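Lipase (Penicillium expansum, PDB 3G7N) hydrolyses triacylglycerols as a secreted alkaline lipase, releasing free fatty acids. Local coordinates at residues A6-L11 with G212-T217; A20-C25 with I61-T66; Y51-K56 with P122-E127. All blocks are in the same frame, centred on the assembly; numbering follows the deposited sequence.

Interaction 1. Residues A6-L11 with G212-T217; sequences AAFPDL and GTEAST
Thr217 OG1, 3.2 Å from Phe8 CD1 and near the plane of that ring, donates its proton within the loop to Thr213 O. This bond, Thr217 OG1 to Thr213 O, is 2.9 Å long, and the same carbonyl also takes a weak bond from Ser216 N. Glu214 to Thr217 form a type I beta turn, closed by Thr217 N on Glu214 O at 3.1 Å. At Gly212, phi is 107°, where a side chain would be pressed against the carbonyl oxygen of the residue before.

This loop connects strand 206-210 to strand 218-219, near one margin of the mixed sheet of this alpha/beta-hydrolase fold, and helix 8-23 packs against it through Phe8. With CG trans to the backbone N (chi1 177°), the Phe8 ring reaches toward the loop, where the main chain of Glu214 covers one face: Glu214 N lies 3.6 Å above the plane, over the centre. Glu214 CB adds an off-centre CH-pi contact, 4.3 Å from the Phe8 ring centroid and 29° off its normal. A flat, apolar ring suits this place, since it can lie against a turn of backbone. His12 and Phe245 meet the same ring. Farther out, the extended Glu214 side chain brings OE1 within 3.9 Å of Pro9 CG, and Ala7 CB approaches CG2 of the buried Thr217 at 4.3 Å.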
# COMPACT_ATOMS: atom_id res chain seq x y z
N ALA A 6 -1.47 17.63 9.50
CA ALA A 6 -2.74 16.95 9.75
C ALA A 6 -2.80 15.55 9.15
O ALA A 6 -3.59 14.73 9.59
CB ALA A 6 -3.90 17.80 9.25
N ALA A 7 -1.98 15.30 8.12
CA ALA A 7 -1.90 13.99 7.46
C ALA A 7 -1.18 12.95 8.30
O ALA A 7 -1.27 11.75 8.01
CB ALA A 7 -1.22 14.14 6.11
N PHE A 8 -0.37 13.40 9.25
CA PHE A 8 0.56 12.50 9.93
C PHE A 8 -0.14 11.41 10.75
O PHE A 8 0.24 10.24 10.68
CB PHE A 8 1.57 13.28 10.80
CG PHE A 8 2.51 12.39 11.57
CD1 PHE A 8 3.72 12.02 11.02
CD2 PHE A 8 2.20 11.95 12.83
CE1 PHE A 8 4.59 11.20 11.70
CE2 PHE A 8 3.07 11.12 13.52
CZ PHE A 8 4.29 10.78 12.96
N PRO A 9 -1.19 11.76 11.52
CA PRO A 9 -1.76 10.71 12.37
C PRO A 9 -2.27 9.49 11.59
O PRO A 9 -2.01 8.36 12.01
CB PRO A 9 -2.90 11.42 13.10
CG PRO A 9 -2.41 12.85 13.19
CD PRO A 9 -1.70 13.10 11.88
N ASP A 10 -2.89 9.71 10.44
CA ASP A 10 -3.40 8.56 9.70
C ASP A 10 -2.25 7.76 9.08
O ASP A 10 -2.32 6.54 8.96
CB ASP A 10 -4.43 8.95 8.63
CG ASP A 10 -5.77 9.35 9.22
OD1 ASP A 10 -5.98 9.08 10.42
OD2 ASP A 10 -6.63 9.83 8.45
N LEU A 11 -1.19 8.43 8.66
CA LEU A 11 -0.07 7.74 8.03
C LEU A 11 0.76 7.01 9.08
O LEU A 11 1.28 5.92 8.82
CB LEU A 11 0.77 8.72 7.23
CG LEU A 11 0.08 9.23 5.96
CD1 LEU A 11 0.76 10.50 5.45
CD2 LEU A 11 0.03 8.15 4.89
N GLY A 212 9.75 11.49 9.92
CA GLY A 212 9.37 10.67 11.07
C GLY A 212 8.55 11.41 12.11
O GLY A 212 8.19 10.85 13.14
N THR A 213 8.23 12.66 11.84
CA THR A 213 7.51 13.50 12.80
C THR A 213 6.33 14.19 12.14
O THR A 213 6.33 14.42 10.92
CB THR A 213 8.41 14.59 13.42
OG1 THR A 213 8.82 15.50 12.39
CG2 THR A 213 9.64 14.00 14.09
N GLU A 214 5.36 14.61 12.94
CA GLU A 214 4.23 15.35 12.43
C GLU A 214 4.67 16.65 11.77
O GLU A 214 4.23 17.00 10.68
CB GLU A 214 3.24 15.64 13.56
CG GLU A 214 1.98 16.33 13.10
CD GLU A 214 0.86 16.30 14.13
OE1 GLU A 214 0.38 15.19 14.46
OE2 GLU A 214 0.36 17.38 14.49
N ALA A 215 5.58 17.35 12.44
CA ALA A 215 6.01 18.68 11.99
C ALA A 215 6.68 18.62 10.61
O ALA A 215 6.51 19.53 9.79
CB ALA A 215 6.95 19.31 13.02
N SER A 216 7.35 17.50 10.33
CA SER A 216 8.10 17.35 9.09
C SER A 216 7.25 16.85 7.93
O SER A 216 7.77 16.64 6.85
CB SER A 216 9.30 16.42 9.29
OG SER A 216 8.87 15.07 9.49
N THR A 217 5.99 16.54 8.20
CA THR A 217 5.13 15.91 7.20
C THR A 217 4.63 16.88 6.14
O THR A 217 4.11 17.96 6.47
CB THR A 217 3.92 15.22 7.87
OG1 THR A 217 4.40 14.18 8.72
CG2 THR A 217 2.99 14.62 6.81

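Interaction 2. Residues A20-C25 with I61-T66; sequences AAYTGC and IMRGST
The Tyr22 ring and the Arg63 guanidinium lie with their planes only 15° apart, yet it is the aliphatic part of the arginine that touches the ring, with Arg63 CG coming obliquely to within 3.6 Å of Tyr22 CD1. At the ring edge, in its plane, the carbonyl Ser65 O sits 3.6 Å from Tyr22 CE1. The methyl Thr66 CG2 rests over one face of the guanidinium, offset toward its rim.

Arg63 bends at chi3 (74°), which turns its head back on its own loop: NE donates to Gly64 O over 2.9 Å, at an N-H...O angle of 160°. Its NH2 forms a salt bridge with Asp44, so the charged end is held by two partners while the methylenes pack on the helix, where Arg63 CD lies 3.5 Å from Ala21 O.

Tyr22 OH is hydrogen-bonded to His131 ND1 and, at 2.8 Å, to a water molecule that in turn donates to Ser65 O. The same hydroxyl passes 3.4 Å from Gly64 CA, so close that a side chain on Gly64 would collide with it. Ala21 is equally suited by smallness: its CB meets Ile61 CG2 at 3.9 Å and lets helix 8-23 lie close to the end of strand 57-62. The helix ends at Thr23; Gly24, with positive phi, is the first residue to leave it, and Cys25 is tied to Cys254 by a disulfide.

From the helix, Tyr22 also touches Ser132, the nucleophile, which directly follows His131. The Arg63-Gly64-Ser65 run is consistent with the loop that probably contributes to the oxyanion hole in class 3 lipases.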
# COMPACT_ATOMS: atom_id res chain seq x y z
N ALA A 20 2.77 -4.30 12.03
CA ALA A 20 2.05 -5.46 12.58
C ALA A 20 2.03 -6.63 11.59
O ALA A 20 2.03 -7.79 12.00
CB ALA A 20 0.63 -5.08 13.00
N ALA A 21 1.89 -6.32 10.31
CA ALA A 21 1.87 -7.36 9.30
C ALA A 21 3.21 -8.11 9.26
O ALA A 21 3.24 -9.32 9.08
CB ALA A 21 1.55 -6.79 7.96
N TYR A 22 4.31 -7.38 9.43
CA TYR A 22 5.63 -8.03 9.53
C TYR A 22 5.76 -8.84 10.82
O TYR A 22 6.28 -9.95 10.81
CB TYR A 22 6.75 -6.99 9.48
CG TYR A 22 6.99 -6.36 8.13
CD1 TYR A 22 7.62 -7.07 7.11
CD2 TYR A 22 6.68 -5.02 7.91
CE1 TYR A 22 7.90 -6.47 5.89
CE2 TYR A 22 6.99 -4.41 6.71
CZ TYR A 22 7.62 -5.13 5.72
OH TYR A 22 7.93 -4.51 4.54
N THR A 23 5.23 -8.32 11.92
CA THR A 23 5.30 -9.00 13.21
C THR A 23 4.47 -10.28 13.23
O THR A 23 4.86 -11.28 13.83
CB THR A 23 4.82 -8.05 14.32
OG1 THR A 23 5.72 -6.95 14.40
CG2 THR A 23 4.73 -8.76 15.67
N GLY A 24 3.39 -10.30 12.45
CA GLY A 24 2.46 -11.43 12.46
C GLY A 24 1.60 -11.43 13.71
O GLY A 24 1.26 -12.48 14.24
N CYS A 25 1.12 -10.25 14.09
CA CYS A 25 0.25 -10.10 15.26
C CYS A 25 -0.91 -11.09 15.28
O CYS A 25 -1.55 -11.31 14.26
CB CYS A 25 -0.30 -8.67 15.30
SG CYS A 25 0.97 -7.46 15.50
N ILE A 61 -4.48 -5.56 4.94
CA ILE A 61 -3.14 -5.14 5.36
C ILE A 61 -2.15 -6.14 4.77
O ILE A 61 -2.21 -7.33 5.08
CB ILE A 61 -3.00 -5.14 6.88
CG1 ILE A 61 -4.10 -4.30 7.55
CG2 ILE A 61 -1.64 -4.59 7.29
CD1 ILE A 61 -4.18 -4.49 9.07
N MET A 62 -1.30 -5.67 3.87
CA MET A 62 -0.37 -6.55 3.17
C MET A 62 1.03 -6.43 3.74
O MET A 62 1.53 -5.33 3.99
CB MET A 62 -0.33 -6.21 1.69
CG MET A 62 -1.70 -6.41 0.99
SD MET A 62 -2.50 -8.02 1.29
CE MET A 62 -1.34 -9.12 0.47
N ARG A 63 1.69 -7.57 3.89
CA ARG A 63 3.08 -7.59 4.35
C ARG A 63 4.01 -7.34 3.18
O ARG A 63 3.81 -7.90 2.10
CB ARG A 63 3.41 -8.91 5.03
CG ARG A 63 4.73 -8.86 5.82
CD ARG A 63 5.15 -10.24 6.24
NE ARG A 63 5.65 -10.98 5.09
CZ ARG A 63 5.82 -12.29 5.07
NH1 ARG A 63 5.86 -12.97 6.21
NH2 ARG A 63 6.16 -12.89 3.94
N GLY A 64 5.14 -6.67 3.45
CA GLY A 64 6.29 -6.69 2.54
C GLY A 64 7.05 -8.02 2.56
O GLY A 64 6.59 -9.03 3.10
N SER A 65 8.17 -8.07 1.82
CA SER A 65 9.01 -9.27 1.77
C SER A 65 9.64 -9.51 3.13
O SER A 65 9.93 -8.57 3.85
CB SER A 65 10.09 -9.13 0.71
OG SER A 65 9.64 -8.41 -0.42
N THR A 66 9.96 -10.76 3.44
CA THR A 66 10.65 -11.04 4.70
C THR A 66 12.14 -10.73 4.62
O THR A 66 12.81 -10.64 5.65
CB THR A 66 10.45 -12.48 5.19
OG1 THR A 66 10.96 -13.40 4.22
CG2 THR A 66 8.97 -12.77 5.46
O HOH W 1 10.03 -5.74 3.14

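Interaction 3. Residues Y51-K56 with P122-E127; sequences YSTEKK and PDYTLE
Among the hydrogen bonds, the one directly joining the two segments runs from Thr125 N to Lys56 O, 2.9 Å long with an N-H...O angle of 153°. A water donates to the same oxygen, Lys56 O, and is also hydrogen-bonded to Thr125 OG1 at 2.9 Å. The close Tyr124 CA adds a CA-H...O contact to Lys56 O at 3.2 Å. Within the turn, Ser52 OG accepts from Lys55 N over 2.9 Å, an ST motif; a serine serves well here because its short hydroxyl can hold the turn and still bond to Asp31.

These bonds lie where the turn between strands 45-52 and 57-62 meets the start of strand 125-131. Strands 57-62 and 125-131 run parallel as neighbours in the central sheet of the alpha/beta-hydrolase fold, and Thr125 continues the pairing with Ile58.

Packing centres on the Tyr124 ring. Lys56 CA makes a CH-pi contact 3.6 Å from the Tyr124 ring centroid and 7° off its normal, practically straight over the face. Tyr124 CG points opposite its own carbonyl carbon (chi1 -78°), which sets the ring face against Lys56 CA. Tyr51 CB lies at the ring edge, and Tyr124 OH ends 3.6 Å from Thr53 CA. A tyrosine suits this place: its broad face lies against the Lys56 main chain while its length carries OH to Thr53. Tyr121 stacks on both tyrosines.

Charge enters more loosely. Lys56 NZ and Asp123 OD2 are 5.6 Å apart, an attraction of opposite charges at most, while the lysine methylene CD passes that same OD2 at 4.1 Å.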
# COMPACT_ATOMS: atom_id res chain seq x y z
N TYR A 51 -11.50 -5.96 10.48
CA TYR A 51 -12.36 -4.79 10.64
C TYR A 51 -11.93 -4.01 11.88
O TYR A 51 -11.43 -4.57 12.85
CB TYR A 51 -13.84 -5.19 10.75
CG TYR A 51 -14.18 -6.00 11.95
CD1 TYR A 51 -14.60 -5.38 13.13
CD2 TYR A 51 -14.04 -7.38 11.96
CE1 TYR A 51 -14.88 -6.13 14.26
CE2 TYR A 51 -14.27 -8.13 13.10
CZ TYR A 51 -14.70 -7.50 14.25
OH TYR A 51 -14.93 -8.24 15.40
N SER A 52 -12.17 -2.71 11.82
CA SER A 52 -11.94 -1.81 12.95
C SER A 52 -13.28 -1.22 13.37
O SER A 52 -13.84 -0.39 12.68
CB SER A 52 -11.03 -0.67 12.52
OG SER A 52 -10.96 0.29 13.59
N THR A 53 -13.72 -1.59 14.57
CA THR A 53 -14.91 -0.99 15.18
C THR A 53 -14.69 0.50 15.47
O THR A 53 -15.56 1.33 15.17
CB THR A 53 -15.29 -1.70 16.48
OG1 THR A 53 -15.38 -3.11 16.25
CG2 THR A 53 -16.61 -1.19 17.02
N GLU A 54 -13.47 0.86 15.85
CA GLU A 54 -13.09 2.24 16.14
C GLU A 54 -13.21 3.11 14.90
O GLU A 54 -13.76 4.21 14.96
CB GLU A 54 -11.67 2.29 16.70
CG GLU A 54 -11.21 3.70 17.05
CD GLU A 54 -9.80 3.73 17.61
OE1 GLU A 54 -9.39 2.75 18.27
OE2 GLU A 54 -9.04 4.64 17.21
N LYS A 55 -12.66 2.65 13.78
CA LYS A 55 -12.63 3.46 12.56
C LYS A 55 -13.83 3.23 11.64
O LYS A 55 -13.99 3.92 10.65
CB LYS A 55 -11.33 3.21 11.80
CG LYS A 55 -10.07 3.60 12.56
CD LYS A 55 -9.99 5.11 12.82
CE LYS A 55 -8.58 5.50 13.22
NZ LYS A 55 -8.52 6.94 13.60
N LYS A 56 -14.60 2.19 11.94
CA LYS A 56 -15.66 1.71 11.06
C LYS A 56 -15.12 1.43 9.66
O LYS A 56 -15.63 1.89 8.65
CB LYS A 56 -16.84 2.70 11.01
CG LYS A 56 -17.54 2.85 12.37
CD LYS A 56 -18.78 3.74 12.24
CE LYS A 56 -19.69 3.63 13.46
NZ LYS A 56 -18.97 3.97 14.72
N PRO A 122 -22.24 -3.26 7.20
CA PRO A 122 -22.57 -2.70 5.89
C PRO A 122 -22.42 -1.19 5.87
O PRO A 122 -22.47 -0.61 4.80
CB PRO A 122 -24.06 -3.06 5.71
CG PRO A 122 -24.57 -3.28 7.10
CD PRO A 122 -23.41 -3.91 7.83
N ASP A 123 -22.17 -0.59 7.03
CA ASP A 123 -21.88 0.84 7.12
C ASP A 123 -20.39 1.18 7.15
O ASP A 123 -20.02 2.35 7.18
CB ASP A 123 -22.57 1.44 8.35
CG ASP A 123 -22.10 0.79 9.64
OD1 ASP A 123 -22.12 -0.47 9.75
OD2 ASP A 123 -21.81 1.54 10.60
N TYR A 124 -19.53 0.16 7.19
CA TYR A 124 -18.09 0.40 7.26
C TYR A 124 -17.53 0.77 5.90
O TYR A 124 -18.06 0.40 4.87
CB TYR A 124 -17.38 -0.84 7.80
CG TYR A 124 -17.49 -1.03 9.30
CD1 TYR A 124 -18.52 -0.45 10.05
CD2 TYR A 124 -16.61 -1.87 9.96
CE1 TYR A 124 -18.68 -0.75 11.39
CE2 TYR A 124 -16.73 -2.13 11.30
CZ TYR A 124 -17.75 -1.54 12.03
OH TYR A 124 -17.88 -1.81 13.38
N THR A 125 -16.48 1.59 5.90
CA THR A 125 -15.76 1.92 4.65
C THR A 125 -14.55 0.98 4.52
O THR A 125 -14.30 0.14 5.40
CB THR A 125 -15.31 3.39 4.67
OG1 THR A 125 -14.43 3.62 5.77
CG2 THR A 125 -16.55 4.33 4.80
N LEU A 126 -13.82 1.11 3.41
CA LEU A 126 -12.70 0.19 3.10
C LEU A 126 -11.37 0.90 3.25
O LEU A 126 -11.22 2.09 2.93
CB LEU A 126 -12.84 -0.34 1.67
CG LEU A 126 -14.16 -1.02 1.35
CD1 LEU A 126 -14.13 -1.55 -0.08
CD2 LEU A 126 -14.45 -2.16 2.34
N GLU A 127 -10.36 0.13 3.64
CA GLU A 127 -9.00 0.63 3.62
C GLU A 127 -8.03 -0.49 3.26
O GLU A 127 -8.27 -1.67 3.55
CB GLU A 127 -8.62 1.28 4.94
CG GLU A 127 -8.55 0.36 6.11
CD GLU A 127 -8.14 1.08 7.39
OE1 GLU A 127 -7.31 2.02 7.31
OE2 GLU A 127 -8.55 0.64 8.49
O HOH W 2 -15.43 4.74 8.21

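Helix 8-23 takes part in both interaction 1, through its beginning, and interaction 2, through its end; their centres are about 22 Å apart. Interaction 2 is partly buried and borders the catalytic centre, whereas interaction 1 is a surface contact and interaction 3, also partly buried, lies away from the annotated sites. Interactions 2 and 3 share one sheet: 20-25 packs on the far end of strand 57-62, while interaction 3 holds the end of strand 45-52 and the turn leading into strand 57-62. Chemistry follows place. A phenylalanine on a loop backbone carries interaction 1, a tyrosine bonded to water and histidine marks interaction 2, and a direct backbone bond joins the segments of interaction 3.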